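Local coordinates for ribonucleoside-diphosphate reductase subunit beta (Bacillus halodurans C-125, PDB 2RCC), which probably supplies the metal-bearing small subunit of a class I ribonucleotide reductase, which makes deoxyribonucleotides for DNA synthesis from the corresponding ribonucleotides, at residues A[40-43]-A[44-47]; A[117-120]-A[121-124]; A[229-232]-A[233-237]. All blocks are in the same frame, centred on the assembly; numbering follows the deposited sequence. Where two conformers were deposited one is given.

Interaction 1 of 3, residues A[40-43]-A[44-47]; sequences WAYP and LYKN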
loop_
_atom_site.group_PDB
_atom_site.type_symbol
_atom_site.label_atom_id
_atom_site.label_comp_id
_atom_site.label_asym_id
_atom_site.label_seq_id
_atom_site.Cartn_x
_atom_site.Cartn_y
_atom_site.Cartn_z
ATOM N N TRP A 40 -1.129 -3.839 18.866
ATOM C CA TRP A 40 -1.995 -4.498 17.896
ATOM C C TRP A 40 -1.609 -4.265 16.425
ATOM O O TRP A 40 -2.143 -4.968 15.557
ATOM C CB TRP A 40 -3.466 -4.065 18.069
ATOM C CG TRP A 40 -3.732 -2.622 18.137
ATOM C CD1 TRP A 40 -3.890 -1.921 19.255
ATOM C CD2 TRP A 40 -3.904 -1.686 17.049
ATOM N NE1 TRP A 40 -4.131 -0.619 18.980
ATOM C CE2 TRP A 40 -4.161 -0.437 17.630
ATOM C CE3 TRP A 40 -3.839 -1.778 15.652
ATOM C CZ2 TRP A 40 -4.353 0.723 16.873
ATOM C CZ3 TRP A 40 -4.040 -0.634 14.893
ATOM C CH2 TRP A 40 -4.280 0.606 15.504
ATOM N N ALA A 41 -0.686 -3.334 16.139
ATOM C CA ALA A 41 -0.357 -3.003 14.736
ATOM C C ALA A 41 0.379 -4.120 14.027
ATOM O O ALA A 41 0.014 -4.435 12.913
ATOM C CB ALA A 41 0.454 -1.679 14.615
ATOM N N TYR A 42 1.366 -4.748 14.660
ATOM C CA TYR A 42 2.163 -5.801 13.985
ATOM C C TYR A 42 1.349 -7.061 13.805
ATOM O O TYR A 42 1.416 -7.653 12.728
ATOM C CB TYR A 42 3.519 -6.069 14.669
ATOM C CG TYR A 42 4.622 -6.782 13.876
ATOM C CD1 TYR A 42 4.622 -6.888 12.460
ATOM C CD2 TYR A 42 5.762 -7.218 14.533
ATOM C CE1 TYR A 42 5.704 -7.517 11.761
ATOM C CE2 TYR A 42 6.847 -7.806 13.838
ATOM C CZ TYR A 42 6.816 -7.973 12.468
ATOM O OH TYR A 42 7.931 -8.548 11.839
ATOM N N PRO A 43 0.629 -7.506 14.857
ATOM C CA PRO A 43 -0.310 -8.599 14.653
ATOM C C PRO A 43 -1.338 -8.357 13.541
ATOM O O PRO A 43 -1.650 -9.281 12.802
ATOM C CB PRO A 43 -0.998 -8.715 16.004
ATOM C CG PRO A 43 -0.060 -8.194 16.956
ATOM C CD PRO A 43 0.708 -7.153 16.292
ATOM N N LEU A 44 -1.865 -7.140 13.415
ATOM C CA LEU A 44 -2.786 -6.823 12.317
ATOM C C LEU A 44 -2.102 -6.945 10.942
ATOM O O LEU A 44 -2.627 -7.568 10.021
ATOM C CB LEU A 44 -3.387 -5.426 12.519
ATOM C CG LEU A 44 -4.337 -4.910 11.444
ATOM C CD1 LEU A 44 -5.491 -5.895 11.139
ATOM C CD2 LEU A 44 -4.841 -3.578 11.915
ATOM N N TYR A 45 -0.916 -6.368 10.796
ATOM C CA TYR A 45 -0.155 -6.534 9.581
ATOM C C TYR A 45 0.015 -8.002 9.200
ATOM O O TYR A 45 -0.255 -8.399 8.055
ATOM C CB TYR A 45 1.231 -5.854 9.689
ATOM C CG TYR A 45 2.187 -6.253 8.598
ATOM C CD1 TYR A 45 2.165 -5.654 7.332
ATOM C CD2 TYR A 45 3.089 -7.271 8.797
ATOM C CE1 TYR A 45 3.039 -6.051 6.348
ATOM C CE2 TYR A 45 3.908 -7.674 7.820
ATOM C CZ TYR A 45 3.907 -7.062 6.602
ATOM O OH TYR A 45 4.810 -7.537 5.667
ATOM N N LYS A 46 0.416 -8.806 10.168
ATOM C CA LYS A 46 0.654 -10.252 9.973
ATOM C C LYS A 46 -0.621 -10.991 9.523
ATOM O O LYS A 46 -0.544 -11.867 8.662
ATOM C CB LYS A 46 1.205 -10.890 11.247
ATOM C CG LYS A 46 2.616 -10.478 11.597
ATOM C CD LYS A 46 3.034 -10.974 12.982
ATOM C CE LYS A 46 4.477 -10.563 13.291
ATOM N NZ LYS A 46 4.947 -10.998 14.652
ATOM N N ASN A 47 -1.769 -10.606 10.081
ATOM C CA ASN A 47 -3.035 -11.228 9.703
ATOM C C ASN A 47 -3.418 -10.813 8.285
ATOM O O ASN A 47 -3.869 -11.645 7.510
ATOM C CB ASN A 47 -4.155 -10.921 10.718
ATOM C CG ASN A 47 -3.963 -11.633 12.060
ATOM O OD1 ASN A 47 -3.485 -12.763 12.138
ATOM N ND2 ASN A 47 -4.398 -10.975 13.128
HETATM O O HOH W 1 -1.350 -12.307 13.817
#

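Interaction 2 of 3, residues A[117-120]-A[121-124]; sequences FQEV and VHNQ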
loop_
_atom_site.group_PDB
_atom_site.type_symbol
_atom_site.label_atom_id
_atom_site.label_comp_id
_atom_site.label_asym_id
_atom_site.label_seq_id
_atom_site.Cartn_x
_atom_site.Cartn_y
_atom_site.Cartn_z
ATOM N N PHE A 117 -3.684 -0.956 -1.515
ATOM C CA PHE A 117 -3.382 -2.095 -2.366
ATOM C C PHE A 117 -4.554 -3.127 -2.398
ATOM O O PHE A 117 -4.990 -3.575 -3.474
ATOM C CB PHE A 117 -2.086 -2.719 -1.914
ATOM C CG PHE A 117 -1.876 -4.093 -2.433
ATOM C CD1 PHE A 117 -1.618 -4.296 -3.779
ATOM C CD2 PHE A 117 -2.064 -5.171 -1.616
ATOM C CE1 PHE A 117 -1.509 -5.595 -4.296
ATOM C CE2 PHE A 117 -1.936 -6.452 -2.107
ATOM C CZ PHE A 117 -1.656 -6.656 -3.456
ATOM N N GLN A 118 -5.061 -3.483 -1.223
ATOM C CA GLN A 118 -6.208 -4.400 -1.122
ATOM C C GLN A 118 -7.392 -3.819 -1.897
ATOM O O GLN A 118 -8.041 -4.545 -2.624
ATOM C CB GLN A 118 -6.588 -4.687 0.355
ATOM C CG GLN A 118 -5.504 -5.545 1.075
ATOM C CD GLN A 118 -5.951 -6.115 2.417
ATOM O OE1 GLN A 118 -6.791 -5.553 3.078
ATOM N NE2 GLN A 118 -5.340 -7.211 2.826
ATOM N N GLU A 119 -7.646 -2.520 -1.788
ATOM C CA GLU A 119 -8.739 -1.898 -2.557
ATOM C C GLU A 119 -8.522 -2.010 -4.068
ATOM O O GLU A 119 -9.501 -2.244 -4.807
ATOM C CB GLU A 119 -8.945 -0.430 -2.194
ATOM C CG GLU A 119 -9.316 -0.144 -0.718
ATOM C CD GLU A 119 -10.572 -0.862 -0.233
ATOM O OE1 GLU A 119 -11.517 -1.058 -1.045
ATOM O OE2 GLU A 119 -10.615 -1.212 0.971
ATOM N N VAL A 120 -7.267 -1.842 -4.524
ATOM C CA VAL A 120 -6.894 -2.043 -5.921
ATOM C C VAL A 120 -7.276 -3.447 -6.366
ATOM O O VAL A 120 -7.915 -3.622 -7.405
ATOM C CB VAL A 120 -5.381 -1.780 -6.197
ATOM C CG1 VAL A 120 -4.981 -2.345 -7.551
ATOM C CG2 VAL A 120 -5.051 -0.255 -6.127
ATOM N N VAL A 121 -6.889 -4.439 -5.578
ATOM C CA VAL A 121 -7.209 -5.821 -5.871
ATOM C C VAL A 121 -8.740 -6.131 -5.813
ATOM O O VAL A 121 -9.260 -6.855 -6.690
ATOM C CB VAL A 121 -6.426 -6.811 -5.000
ATOM C CG1 VAL A 121 -6.854 -8.250 -5.350
ATOM C CG2 VAL A 121 -4.888 -6.638 -5.219
ATOM N N HIS A 122 -9.439 -5.527 -4.851
ATOM C CA HIS A 122 -10.907 -5.650 -4.771
ATOM C C HIS A 122 -11.543 -5.095 -6.047
ATOM O O HIS A 122 -12.367 -5.758 -6.663
ATOM C CB HIS A 122 -11.523 -4.952 -3.545
ATOM C CG HIS A 122 -11.034 -5.485 -2.224
ATOM N ND1 HIS A 122 -11.285 -4.859 -1.021
ATOM C CD2 HIS A 122 -10.272 -6.567 -1.934
ATOM C CE1 HIS A 122 -10.728 -5.553 -0.042
ATOM N NE2 HIS A 122 -10.121 -6.605 -0.569
ATOM N N ASN A 123 -11.142 -3.908 -6.459
ATOM C CA ASN A 123 -11.704 -3.323 -7.676
ATOM C C ASN A 123 -11.449 -4.166 -8.936
ATOM O O ASN A 123 -12.360 -4.371 -9.762
ATOM C CB ASN A 123 -11.231 -1.892 -7.881
ATOM C CG ASN A 123 -11.971 -1.206 -9.031
ATOM O OD1 ASN A 123 -13.189 -0.939 -8.960
ATOM N ND2 ASN A 123 -11.248 -0.948 -10.105
ATOM N N GLN A 124 -10.241 -4.689 -9.072
ATOM C CA GLN A 124 -9.923 -5.569 -10.199
ATOM C C GLN A 124 -10.716 -6.911 -10.166
ATOM O O GLN A 124 -11.029 -7.478 -11.227
ATOM C CB GLN A 124 -8.403 -5.779 -10.279
ATOM C CG GLN A 124 -7.935 -6.695 -11.406
ATOM C CD GLN A 124 -7.535 -8.065 -10.939
ATOM O OE1 GLN A 124 -6.937 -8.231 -9.860
ATOM N NE2 GLN A 124 -7.759 -9.054 -11.792
#

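Interaction 3 of 3, residues A[229-232]-A[233-237]; sequences NIFK and ELLVE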
loop_
_atom_site.group_PDB
_atom_site.type_symbol
_atom_site.label_atom_id
_atom_site.label_comp_id
_atom_site.label_asym_id
_atom_site.label_seq_id
_atom_site.Cartn_x
_atom_site.Cartn_y
_atom_site.Cartn_z
ATOM N N ASN A 229 -10.185 0.978 16.001
ATOM C CA ASN A 229 -9.075 1.129 16.925
ATOM C C ASN A 229 -8.556 2.563 16.894
ATOM O O ASN A 229 -8.371 3.166 17.947
ATOM C CB ASN A 229 -7.920 0.168 16.617
ATOM C CG ASN A 229 -8.117 -1.246 17.167
ATOM O OD1 ASN A 229 -9.077 -1.549 17.821
ATOM N ND2 ASN A 229 -7.159 -2.103 16.900
ATOM N N ILE A 230 -8.382 3.129 15.695
ATOM C CA ILE A 230 -7.926 4.534 15.563
ATOM C C ILE A 230 -8.917 5.468 16.219
ATOM O O ILE A 230 -8.504 6.410 16.923
ATOM C CB ILE A 230 -7.689 4.953 14.064
ATOM C CG1 ILE A 230 -6.502 4.208 13.508
ATOM C CG2 ILE A 230 -7.458 6.483 13.959
ATOM C CD1 ILE A 230 -6.450 4.241 11.979
ATOM N N PHE A 231 -10.227 5.202 16.019
ATOM C CA PHE A 231 -11.272 6.002 16.637
ATOM C C PHE A 231 -11.123 6.022 18.160
ATOM O O PHE A 231 -11.124 7.106 18.788
ATOM C CB PHE A 231 -12.666 5.470 16.239
ATOM C CG PHE A 231 -13.812 6.264 16.795
ATOM C CD1 PHE A 231 -14.362 5.953 18.061
ATOM C CD2 PHE A 231 -14.355 7.319 16.081
ATOM C CE1 PHE A 231 -15.407 6.694 18.594
ATOM C CE2 PHE A 231 -15.420 8.057 16.617
ATOM C CZ PHE A 231 -15.943 7.746 17.865
ATOM N N LYS A 232 -11.010 4.840 18.755
ATOM C CA LYS A 232 -10.878 4.742 20.215
ATOM C C LYS A 232 -9.599 5.388 20.761
ATOM O O LYS A 232 -9.619 6.000 21.803
ATOM C CB LYS A 232 -10.899 3.298 20.660
ATOM C CG LYS A 232 -12.244 2.633 20.542
ATOM C CD LYS A 232 -12.049 1.133 20.626
ATOM C CE LYS A 232 -13.317 0.410 20.544
ATOM N NZ LYS A 232 -13.081 -0.912 19.858
ATOM N N GLU A 233 -8.499 5.265 20.044
ATOM C CA GLU A 233 -7.235 5.851 20.454
ATOM C C GLU A 233 -7.302 7.366 20.308
ATOM O O GLU A 233 -6.684 8.071 21.090
ATOM C CB GLU A 233 -6.074 5.293 19.632
ATOM C CG GLU A 233 -5.820 3.767 19.761
ATOM C CD GLU A 233 -5.285 3.282 21.109
ATOM O OE1 GLU A 233 -4.975 4.114 22.021
ATOM O OE2 GLU A 233 -5.145 2.027 21.201
ATOM N N LEU A 234 -8.009 7.871 19.296
ATOM C CA LEU A 234 -8.171 9.312 19.140
ATOM C C LEU A 234 -8.922 9.935 20.318
ATOM O O LEU A 234 -8.616 11.062 20.698
ATOM C CB LEU A 234 -8.823 9.695 17.797
ATOM C CG LEU A 234 -7.941 9.615 16.551
ATOM C CD1 LEU A 234 -8.809 9.880 15.335
ATOM C CD2 LEU A 234 -6.733 10.571 16.655
ATOM N N LEU A 235 -9.910 9.221 20.868
ATOM C CA LEU A 235 -10.624 9.681 22.064
ATOM C C LEU A 235 -9.700 9.686 23.296
ATOM O O LEU A 235 -9.857 10.534 24.131
ATOM C CB LEU A 235 -11.940 8.905 22.309
ATOM C CG LEU A 235 -13.190 9.452 21.586
ATOM C CD1 LEU A 235 -13.016 9.674 20.129
ATOM C CD2 LEU A 235 -14.442 8.572 21.837
ATOM N N VAL A 236 -8.742 8.762 23.387
ATOM C CA VAL A 236 -7.743 8.764 24.481
ATOM C C VAL A 236 -6.736 9.924 24.308
ATOM O O VAL A 236 -6.400 10.602 25.279
ATOM C CB VAL A 236 -6.936 7.426 24.514
ATOM C CG1 VAL A 236 -5.754 7.488 25.485
ATOM C CG2 VAL A 236 -7.854 6.280 24.848
ATOM N N GLU A 237 -6.325 10.176 23.063
ATOM C CA GLU A 237 -5.311 11.183 22.732
ATOM C C GLU A 237 -5.826 12.634 22.746
ATOM O O GLU A 237 -5.108 13.554 23.159
ATOM C CB GLU A 237 -4.700 10.830 21.364
ATOM C CG GLU A 237 -3.381 11.513 21.080
ATOM C CD GLU A 237 -2.630 10.931 19.900
ATOM O OE1 GLU A 237 -2.480 9.700 19.791
ATOM O OE2 GLU A 237 -2.135 11.712 19.076
#

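Interaction 1 of 3, residues A[40-43]-A[44-47]
The N-terminal part of helix 41-50 brings Y42 and K46 together as an i to i+4 cation-pi pair. K46 CE sits over the centre of the Y42 ring, 3.4 Å from its centroid and 5° off the normal. K46 NZ lies over the same face, 4.0 Å from the Y42 ring centroid. The lysine chain reaches the ring because CG stands anti to the carbonyl carbon (chi1 -70°) and the rest is extended. Y45 meets the same ring differently. Y45 CD2 lies at the edge of the Y42 ring, in its plane, 4.0 Å from Y42 CE1. The two tyrosines run side by side and point the same way, and both hydroxyls bond to Q124 of the second subunit. W33 of the same chain also packs on both rings.

On another side of the helix, W40 CZ3 touches L44 CD2 obliquely at 4.3 Å. W40 also packs on helix 207-237.

Among the backbone bonds are L44 N to W40 O and N47 N to P43 O, the latter 3.0 Å long. A water also donates to P43 O, at 3.2 Å, so P43 O has two donors. The pattern is that of i to i+3 and i to i+4 side-chain pairing within the N-terminal part of a helix that meets the second subunit of the dimer.

Interaction 2 of 3, residues A[117-120]-A[121-124]
F117 and V121 meet one turn apart on helix 106-133, a long helix of the ferritin-like helical fold that is expected to carry iron ligands. V121 CG2 lies 3.7 Å from F117 CE1. It makes an off-centre CH-pi contact, 30° from the ring normal. The branch that touches, CG2, is the one anti to the carbonyl carbon of V121; CG1 is anti to the backbone N. The F117 ring also stacks on F117 of the second subunit, so this side of the helix faces the dimer partner.

Q118 follows, and its backbone oxygen has two roles. Q118 O accepts H122 N at 2.8 Å, nearly straight along the carbonyl. Q118 O also lies 3.0 Å above the plane of the H122 ring, offset toward the rim. The Q118 side chain is extended beyond CG, and its OE1 bonds to NE2 of H223, a probable iron ligand.

E119 comes next. E119 and H122 are expected to bind iron, as in related small subunits. E119 would serve both metal sites and H122 the first. The carboxylate and imidazole planes are 83° apart. E119 bends at chi2 (-57°), which brings E119 OE1 within 3.8 Å of H122 ND1. E119 OE2 lies close to E186 OE2, consistent with two carboxylates sharing a metal site. The second ring nitrogen, H122 NE2, bonds to D219 OD2 of helix 207-237, which fixes how the ring is turned.

V120 closes the segment. Its side chain packs on S113 of the second subunit, while its backbone oxygen V120 O accepts Q124 N at 3.1 Å.

Interaction 3 of 3, residues A[229-232]-A[233-237]
I230 and L234 pair one turn apart near the C-terminal end of helix 207-237, and the backbone between them is bonded as well. L234 N donates to I230 O at 2.8 Å. E233 N reaches N229 O at 3.0 Å, and L235 N reaches F231 O at 3.2 Å. The bond from V236 N to K232 O is weak. E237 N continues the series to E233 O. The N-H groups of 233-237 are thus paired within the helix, that of V236 weakly.

The polar side chains look elsewhere. K232 NZ bonds to the backbone oxygen of Q295. In one of its two conformers, E237 accepts the backbone N of I22 at OE1. E233 bends at chi2 (-69°), and the E233 CG methylene lies 3.2 Å from N229 O, which already accepts E233 N.

The apolar side is built from I230, F231, L234 and L235. L234 CD1 meets I230 CG2 at 3.9 Å, the side chains lying side by side and pointing the same way. L235 crosses F231 at an angle. Its CD1 lies over one face of the ring, offset toward the rim, 18° off the normal, and L235 CD2 is 3.9 Å from F231 CE1. With CG anti to the backbone N (chi1 -178°), the F231 ring swings along the helix toward L235. F231 and L234 both pack on helix 172-187, and F231 also on helix 244-268.

Replacing L234 by an alanine would probably leave I230 CG2 without its methyl partner and open a gap against F175 and L176. With the N-H groups paired inside the helix and hydrocarbon facing its neighbours, the contact between helices here rests largely on apolar packing.

How the interactions relate
All three are local contacts between residues three to four apart within single helices, but their settings differ. Interaction 2 is the most central, its centre about 12 Å from the chain centre, and joins the probable iron site to the dimer interface. The centres of interactions 1 and 3 lie about 19 Å from the chain centre, and both mix buried with exposed residues. Interactions 1 and 2 both touch the second subunit; interaction 3 does not. Interactions 1 and 3 meet directly, W40 CD2 lying 3.3 Å from N229 ND2. The chemistry follows place: a lysine over an aromatic ring in 40-47, probable metal-ligand side chains at the centre, and apolar packing between helices in 229-237.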